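Local coordinates for UBP3-associated protein BRE5 (Saccharomyces cerevisiae, PDB 2QIY) that works with the deubiquitinating enzyme UBP3 to cleave ubiquitin, a step that affects the ubiquitination state of Sec23, and is represented here by its NTF2-like domain, at residues C15-F18 and L19-Y23; D79-V82 and R83-K86; F94-G98 and H99-S103. All coordinates share one frame; numbering follows the deposited sequence.

In the fold
Near the N terminus of this NTF2-like chain, helix 11-28 lies across the curved sheet, and interaction 1 is a stretch of that helix. Interaction 2 follows much later, where the short helix 79-82 turns into strand 85-97, and interaction 3 closes the hairpin loop at the far end of the same strand, before strand 103-114. The three follow in series, none enclosing or crossing another. Interactions 2 and 3 lie on opposite sides of the chain's centre, their centres about 31 Å apart, yet the helix reaches both: Tyr23 CD1 packs on Leu85 CD2 at 4.2 Å, and Cys15 SG on Phe94 CB at 3.7 Å.

Interaction 1: residues C15-F18 and L19-Y23; sequences CFAF and LQNYY
Phe18 O accepts the N-H of Tyr22 at 2.9 Å, one of four consecutive i to i+4 bonds that carry the helix through this stretch. The two side chains one turn apart run side by side in the same direction. Both have CG anti to the backbone N (chi1 169° for Phe18, 174° for Tyr22), which sets the rings along the same flank. Their planes are 34° apart, and their nearest atoms, Phe18 CZ and Tyr22 CD1, lie at 4.0 Å. Tyr22 CB lies over the rim of one Phe18 face, while Leu19 CD1 meets Phe18 CD1 at 3.7 Å. On another flank Gln20 stretches back along Phe16, placing OE1 3.2 Å from ring atom CE2, the amide nearly perpendicular to the ring. A broad apolar ring suits position 18, and an alanine here would probably open a gap beside Leu19 CD1 and Tyr22 CD1 and take from Phe126 one of its edge-to-face partners. The hydroxyl of buried Tyr22 is satisfied by a hydrogen bond to Asp142. The apolar side of helix 11-28 rests on the sheet: Phe126 of strand 120-130 meets Phe18 and Tyr22 edge-to-face, and Ile106 of strand 103-114 lies against Cys15, Phe18 and Leu19.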
loop_
_atom_site.group_PDB
_atom_site.type_symbol
_atom_site.label_atom_id
_atom_site.label_comp_id
_atom_site.label_asym_id
_atom_site.label_seq_id
_atom_site.Cartn_x
_atom_site.Cartn_y
_atom_site.Cartn_z
ATOM N N CYS A 15 -0.182 -1.660 16.086
ATOM C CA CYS A 15 -0.267 -2.033 14.658
ATOM C C CYS A 15 -0.113 -3.532 14.454
ATOM O O CYS A 15 -0.843 -4.132 13.675
ATOM C CB CYS A 15 0.778 -1.307 13.824
ATOM S SG CYS A 15 0.480 0.441 13.712
ATOM N N PHE A 16 0.833 -4.136 15.171
ATOM C CA PHE A 16 1.066 -5.559 15.027
ATOM C C PHE A 16 -0.133 -6.352 15.549
ATOM O O PHE A 16 -0.608 -7.276 14.865
ATOM C CB PHE A 16 2.363 -5.977 15.716
ATOM C CG PHE A 16 2.740 -7.403 15.463
ATOM C CD1 PHE A 16 3.524 -7.741 14.364
ATOM C CD2 PHE A 16 2.318 -8.413 16.333
ATOM C CE1 PHE A 16 3.886 -9.071 14.127
ATOM C CE2 PHE A 16 2.672 -9.747 16.111
ATOM C CZ PHE A 16 3.458 -10.079 15.004
ATOM N N ALA A 17 -0.645 -5.956 16.718
ATOM C CA ALA A 17 -1.843 -6.572 17.303
ATOM C C ALA A 17 -3.058 -6.374 16.411
ATOM O O ALA A 17 -3.836 -7.314 16.201
ATOM C CB ALA A 17 -2.118 -6.031 18.712
ATOM N N PHE A 18 -3.217 -5.164 15.882
ATOM C CA PHE A 18 -4.335 -4.895 14.990
ATOM C C PHE A 18 -4.369 -5.862 13.814
ATOM O O PHE A 18 -5.417 -6.441 13.494
ATOM C CB PHE A 18 -4.333 -3.468 14.431
ATOM C CG PHE A 18 -5.327 -3.307 13.341
ATOM C CD1 PHE A 18 -4.934 -3.393 12.011
ATOM C CD2 PHE A 18 -6.686 -3.208 13.642
ATOM C CE1 PHE A 18 -5.878 -3.329 10.984
ATOM C CE2 PHE A 18 -7.649 -3.149 12.626
ATOM C CZ PHE A 18 -7.237 -3.206 11.286
ATOM N N LEU A 19 -3.234 -6.011 13.141
ATOM C CA LEU A 19 -3.192 -6.816 11.923
ATOM C C LEU A 19 -3.428 -8.273 12.266
ATOM O O LEU A 19 -4.194 -8.963 11.592
ATOM C CB LEU A 19 -1.837 -6.669 11.249
ATOM C CG LEU A 19 -1.530 -5.755 10.055
ATOM C CD1 LEU A 19 -2.682 -4.931 9.460
ATOM C CD2 LEU A 19 -0.236 -5.006 10.222
ATOM N N GLN A 20 -2.769 -8.748 13.323
ATOM C CA GLN A 20 -2.935 -10.154 13.697
ATOM C C GLN A 20 -4.395 -10.441 14.043
ATOM O O GLN A 20 -4.967 -11.410 13.545
ATOM C CB GLN A 20 -1.961 -10.575 14.809
ATOM C CG GLN A 20 -1.682 -12.080 14.741
ATOM C CD GLN A 20 -0.518 -12.545 15.613
ATOM O OE1 GLN A 20 0.210 -11.746 16.201
ATOM N NE2 GLN A 20 -0.345 -13.863 15.693
ATOM N N ASN A 21 -5.008 -9.559 14.832
ATOM C CA ASN A 21 -6.425 -9.693 15.203
ATOM C C ASN A 21 -7.409 -9.632 14.026
ATOM O O ASN A 21 -8.359 -10.425 13.965
ATOM C CB ASN A 21 -6.806 -8.677 16.281
ATOM C CG ASN A 21 -6.138 -8.973 17.624
ATOM O OD1 ASN A 21 -5.796 -10.121 17.923
ATOM N ND2 ASN A 21 -5.945 -7.937 18.432
ATOM N N TYR A 22 -7.150 -8.721 13.088
ATOM C CA TYR A 22 -7.955 -8.560 11.872
ATOM C C TYR A 22 -7.982 -9.832 11.014
ATOM O O TYR A 22 -9.050 -10.303 10.625
ATOM C CB TYR A 22 -7.369 -7.408 11.057
ATOM C CG TYR A 22 -7.988 -7.176 9.705
ATOM C CD1 TYR A 22 -9.079 -6.332 9.562
ATOM C CD2 TYR A 22 -7.449 -7.759 8.556
ATOM C CE1 TYR A 22 -9.631 -6.088 8.304
ATOM C CE2 TYR A 22 -7.991 -7.520 7.278
ATOM C CZ TYR A 22 -9.090 -6.687 7.163
ATOM O OH TYR A 22 -9.632 -6.451 5.923
ATOM N N TYR A 23 -6.811 -10.387 10.712
ATOM C CA TYR A 23 -6.793 -11.565 9.842
ATOM C C TYR A 23 -7.307 -12.806 10.529
ATOM O O TYR A 23 -7.933 -13.663 9.897
ATOM C CB TYR A 23 -5.422 -11.803 9.224
ATOM C CG TYR A 23 -4.985 -10.705 8.281
ATOM C CD1 TYR A 23 -5.631 -10.492 7.052
ATOM C CD2 TYR A 23 -3.905 -9.881 8.609
ATOM C CE1 TYR A 23 -5.211 -9.457 6.179
ATOM C CE2 TYR A 23 -3.474 -8.875 7.751
ATOM C CZ TYR A 23 -4.128 -8.663 6.545
ATOM O OH TYR A 23 -3.693 -7.668 5.706
#

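Interaction 2: residues D79-V82 and R83-K86; sequences DAKV and RSLK
The guanidinium of Arg83 meets the carboxylate of Asp79 at its edge, the two planes 31° apart. OD1 lies 3° out of the guanidinium plane and takes the N-H of Arg83 NE on its syn lone pair at 2.7 Å, giving a salt bridge between residues four apart, one turn of helix. The same edge holds a water, which donates to Asp79 OD2 and accepts from Arg83 NH2, so the acid and the base are joined twice. An arginine suits the place because its extended chain runs back toward Asp79 and carries NE to the acid. Arg83 N bonds to Asp79 O at 2.9 Å. Two residues further along, Lys81 O is gripped by two donors of Ser84: OG at 2.7 Å, and N at 3.0 Å from well above the carbonyl plane. With chi1 at 74°, the short serine folds its hydroxyl back to this carbonyl as the chain turns toward strand 85-97; a second water links OG to Lys81 NZ. Leu85 N to Val82 O closes a type I turn. Val82 and Leu85 point their apolar chains onto Met26 of helix 11-28, while Ser84 pairs through its backbone with Thr115, beside strand 103-114.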
loop_
_atom_site.group_PDB
_atom_site.type_symbol
_atom_site.label_atom_id
_atom_site.label_comp_id
_atom_site.label_asym_id
_atom_site.label_seq_id
_atom_site.Cartn_x
_atom_site.Cartn_y
_atom_site.Cartn_z
ATOM N N ASP A 79 -18.841 -15.741 3.719
ATOM C CA ASP A 79 -18.372 -16.353 4.963
ATOM C C ASP A 79 -17.403 -17.533 4.730
ATOM O O ASP A 79 -16.302 -17.561 5.280
ATOM C CB ASP A 79 -19.574 -16.800 5.816
ATOM C CG ASP A 79 -19.200 -17.078 7.260
ATOM O OD1 ASP A 79 -18.608 -18.141 7.497
ATOM O OD2 ASP A 79 -19.528 -16.249 8.156
ATOM N N ALA A 80 -17.823 -18.519 3.931
ATOM C CA ALA A 80 -17.018 -19.722 3.737
ATOM C C ALA A 80 -15.642 -19.404 3.151
ATOM O O ALA A 80 -14.601 -19.917 3.613
ATOM C CB ALA A 80 -17.771 -20.722 2.854
ATOM N N LYS A 81 -15.635 -18.550 2.133
ATOM C CA LYS A 81 -14.394 -18.129 1.475
ATOM C C LYS A 81 -13.487 -17.340 2.414
ATOM O O LYS A 81 -12.302 -17.596 2.505
ATOM C CB LYS A 81 -14.714 -17.277 0.250
ATOM C CG LYS A 81 -14.562 -17.992 -1.065
ATOM C CD LYS A 81 -13.079 -18.100 -1.416
ATOM C CE LYS A 81 -12.786 -19.363 -2.221
ATOM N NZ LYS A 81 -11.319 -19.621 -2.361
ATOM N N VAL A 82 -14.075 -16.392 3.137
ATOM C CA VAL A 82 -13.335 -15.519 4.033
ATOM C C VAL A 82 -12.669 -16.376 5.132
ATOM O O VAL A 82 -11.505 -16.156 5.488
ATOM C CB VAL A 82 -14.268 -14.396 4.621
ATOM C CG1 VAL A 82 -13.581 -13.686 5.776
ATOM C CG2 VAL A 82 -14.688 -13.395 3.510
ATOM N N ARG A 83 -13.379 -17.398 5.616
ATOM C CA ARG A 83 -12.853 -18.271 6.664
ATOM C C ARG A 83 -11.592 -19.014 6.217
ATOM O O ARG A 83 -10.833 -19.545 7.040
ATOM C CB ARG A 83 -13.921 -19.295 7.064
ATOM C CG ARG A 83 -14.967 -18.736 8.019
ATOM C CD ARG A 83 -15.989 -19.814 8.420
ATOM N NE ARG A 83 -16.981 -19.273 9.361
ATOM C CZ ARG A 83 -16.922 -19.444 10.676
ATOM N NH1 ARG A 83 -15.947 -20.176 11.198
ATOM N NH2 ARG A 83 -17.857 -18.921 11.473
ATOM N N SER A 84 -11.397 -19.096 4.909
ATOM C CA SER A 84 -10.306 -19.905 4.363
ATOM C C SER A 84 -9.097 -19.042 3.987
ATOM O O SER A 84 -8.124 -19.554 3.441
ATOM C CB SER A 84 -10.795 -20.737 3.176
ATOM O OG SER A 84 -11.001 -19.943 2.012
ATOM N N LEU A 85 -9.150 -17.747 4.326
ATOM C CA LEU A 85 -8.074 -16.815 3.969
ATOM C C LEU A 85 -6.846 -17.076 4.829
ATOM O O LEU A 85 -6.956 -17.283 6.038
ATOM C CB LEU A 85 -8.553 -15.371 4.108
ATOM C CG LEU A 85 -7.574 -14.241 3.749
ATOM C CD1 LEU A 85 -8.304 -12.986 3.267
ATOM C CD2 LEU A 85 -6.657 -13.921 4.952
ATOM N N LYS A 86 -5.683 -17.060 4.181
ATOM C CA LYS A 86 -4.408 -17.353 4.817
ATOM C C LYS A 86 -3.389 -16.349 4.268
ATOM O O LYS A 86 -3.545 -15.808 3.174
ATOM C CB LYS A 86 -4.000 -18.780 4.446
ATOM C CG LYS A 86 -4.955 -19.849 5.027
ATOM C CD LYS A 86 -4.712 -21.224 4.435
ATOM C CE LYS A 86 -5.702 -22.212 5.004
ATOM N NZ LYS A 86 -5.172 -22.781 6.261
HETATM O O HOH W 1 -19.910 -17.110 10.609
HETATM O O HOH W 2 -10.761 -21.725 -0.590
#

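Interaction 3: residues F94-G98 and H99-S103; sequences FQYTG and HLHKS
Tyr96 lays its CB over the centre of one His101 face, 3.4 Å from the ring centroid and 8° off the ring normal, a CH-pi contact at the mouth of the hairpin. The two rings themselves are turned 49° to each other, with centroids 5.8 Å apart; it is CB rather than the phenol ring that lies on the imidazole. With CG anti to its own carbonyl carbon (chi1 -82°), Tyr96 brings CD2 to 3.2 Å from Ser103 O, which lies at the ring edge, in plane. The same oxygen accepts the N-H of Thr97 at 2.9 Å, from above its carbonyl plane. Thr97 and Ser103 form an antiparallel hydrogen-bonded pair, although the return bond from Ser103 N to Thr97 O is weak. On the other side of the hairpin from the aromatic pair, Thr97 CG2 touches Ser103 CB at 3.7 Å; small side chains suit this buried spot. The loop turns tightly: Gly98 has a positive phi, a conformation easy for glycine, and its O accepts from His101 N at 3.0 Å. The imidazole of His101 faces the second subunit, where its NE2 bonds to Glu42 of that chain. Thr97 and Ser103 rest on strand 120-130, at Ile127 and Leu129, whereas Tyr96 packs on Val11, so the hairpin, itself an edge of the sheet, touches helix 11-28, strand 120-130 and the second subunit.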
loop_
_atom_site.group_PDB
_atom_site.type_symbol
_atom_site.label_atom_id
_atom_site.label_comp_id
_atom_site.label_asym_id
_atom_site.label_seq_id
_atom_site.Cartn_x
_atom_site.Cartn_y
_atom_site.Cartn_z
ATOM N N PHE A 94 3.884 2.214 9.417
ATOM C CA PHE A 94 2.824 3.046 9.993
ATOM C C PHE A 94 3.238 4.491 10.130
ATOM O O PHE A 94 4.437 4.807 10.205
ATOM C CB PHE A 94 2.373 2.507 11.353
ATOM C CG PHE A 94 3.485 2.435 12.369
ATOM C CD1 PHE A 94 3.798 3.538 13.150
ATOM C CD2 PHE A 94 4.228 1.265 12.521
ATOM C CE1 PHE A 94 4.830 3.476 14.088
ATOM C CE2 PHE A 94 5.277 1.197 13.461
ATOM C CZ PHE A 94 5.573 2.297 14.232
ATOM N N GLN A 95 2.226 5.360 10.191
ATOM C CA GLN A 95 2.386 6.768 10.608
ATOM C C GLN A 95 1.131 7.225 11.340
ATOM O O GLN A 95 0.053 6.662 11.151
ATOM C CB GLN A 95 2.593 7.692 9.403
ATOM C CG GLN A 95 3.824 7.433 8.529
ATOM C CD GLN A 95 3.847 8.317 7.270
ATOM O OE1 GLN A 95 2.815 8.866 6.865
ATOM N NE2 GLN A 95 5.019 8.454 6.657
ATOM N N TYR A 96 1.256 8.291 12.134
ATOM C CA TYR A 96 0.083 8.933 12.695
ATOM C C TYR A 96 -0.518 9.861 11.638
ATOM O O TYR A 96 0.187 10.317 10.734
ATOM C CB TYR A 96 0.440 9.720 13.957
ATOM C CG TYR A 96 0.525 8.869 15.199
ATOM C CD1 TYR A 96 1.731 8.712 15.884
ATOM C CD2 TYR A 96 -0.607 8.215 15.693
ATOM C CE1 TYR A 96 1.805 7.925 17.040
ATOM C CE2 TYR A 96 -0.546 7.432 16.840
ATOM C CZ TYR A 96 0.655 7.287 17.507
ATOM O OH TYR A 96 0.695 6.515 18.655
ATOM N N THR A 97 -1.805 10.167 11.776
ATOM C CA THR A 97 -2.534 10.947 10.783
ATOM C C THR A 97 -3.810 11.519 11.392
ATOM O O THR A 97 -4.107 11.257 12.553
ATOM C CB THR A 97 -2.897 10.056 9.562
ATOM O OG1 THR A 97 -3.340 10.880 8.477
ATOM C CG2 THR A 97 -3.976 9.014 9.899
ATOM N N GLY A 98 -4.549 12.300 10.605
ATOM C CA GLY A 98 -5.893 12.739 10.995
ATOM C C GLY A 98 -5.931 13.719 12.153
ATOM O O GLY A 98 -4.907 14.344 12.517
ATOM N N HIS A 99 -7.118 13.856 12.737
ATOM C CA HIS A 99 -7.350 14.851 13.793
ATOM C C HIS A 99 -6.413 14.656 14.983
ATOM O O HIS A 99 -6.364 13.568 15.571
ATOM C CB HIS A 99 -8.812 14.814 14.249
ATOM C CG HIS A 99 -9.158 15.860 15.267
ATOM N ND1 HIS A 99 -9.557 15.545 16.548
ATOM C CD2 HIS A 99 -9.161 17.211 15.193
ATOM C CE1 HIS A 99 -9.800 16.657 17.218
ATOM N NE2 HIS A 99 -9.559 17.684 16.422
ATOM N N LEU A 100 -5.668 15.717 15.305
ATOM C CA LEU A 100 -4.728 15.753 16.433
ATOM C C LEU A 100 -3.644 14.669 16.362
ATOM O O LEU A 100 -3.072 14.291 17.390
ATOM C CB LEU A 100 -5.472 15.680 17.776
ATOM C CG LEU A 100 -6.414 16.822 18.157
ATOM C CD1 LEU A 100 -7.179 16.453 19.421
ATOM C CD2 LEU A 100 -5.637 18.118 18.371
ATOM N N HIS A 101 -3.376 14.185 15.147
ATOM C CA HIS A 101 -2.382 13.139 14.895
ATOM C C HIS A 101 -2.638 11.873 15.731
ATOM O O HIS A 101 -1.706 11.147 16.048
ATOM C CB HIS A 101 -0.970 13.699 15.148
ATOM C CG HIS A 101 0.053 13.300 14.125
ATOM N ND1 HIS A 101 -0.225 13.199 12.777
ATOM C CD2 HIS A 101 1.378 13.039 14.252
ATOM C CE1 HIS A 101 0.875 12.865 12.122
ATOM N NE2 HIS A 101 1.863 12.758 12.995
ATOM N N LYS A 102 -3.906 11.614 16.069
ATOM C CA LYS A 102 -4.277 10.472 16.911
ATOM C C LYS A 102 -4.760 9.226 16.139
ATOM O O LYS A 102 -4.892 8.142 16.715
ATOM C CB LYS A 102 -5.330 10.891 17.949
ATOM C CG LYS A 102 -4.827 11.877 19.016
ATOM C CD LYS A 102 -3.696 11.272 19.851
ATOM C CE LYS A 102 -3.268 12.183 21.005
ATOM N NZ LYS A 102 -2.387 13.332 20.591
ATOM N N SER A 103 -5.039 9.389 14.852
ATOM C CA SER A 103 -5.376 8.248 13.998
ATOM C C SER A 103 -4.091 7.583 13.512
ATOM O O SER A 103 -3.017 8.195 13.564
ATOM C CB SER A 103 -6.235 8.710 12.827
ATOM O OG SER A 103 -7.487 9.175 13.299
#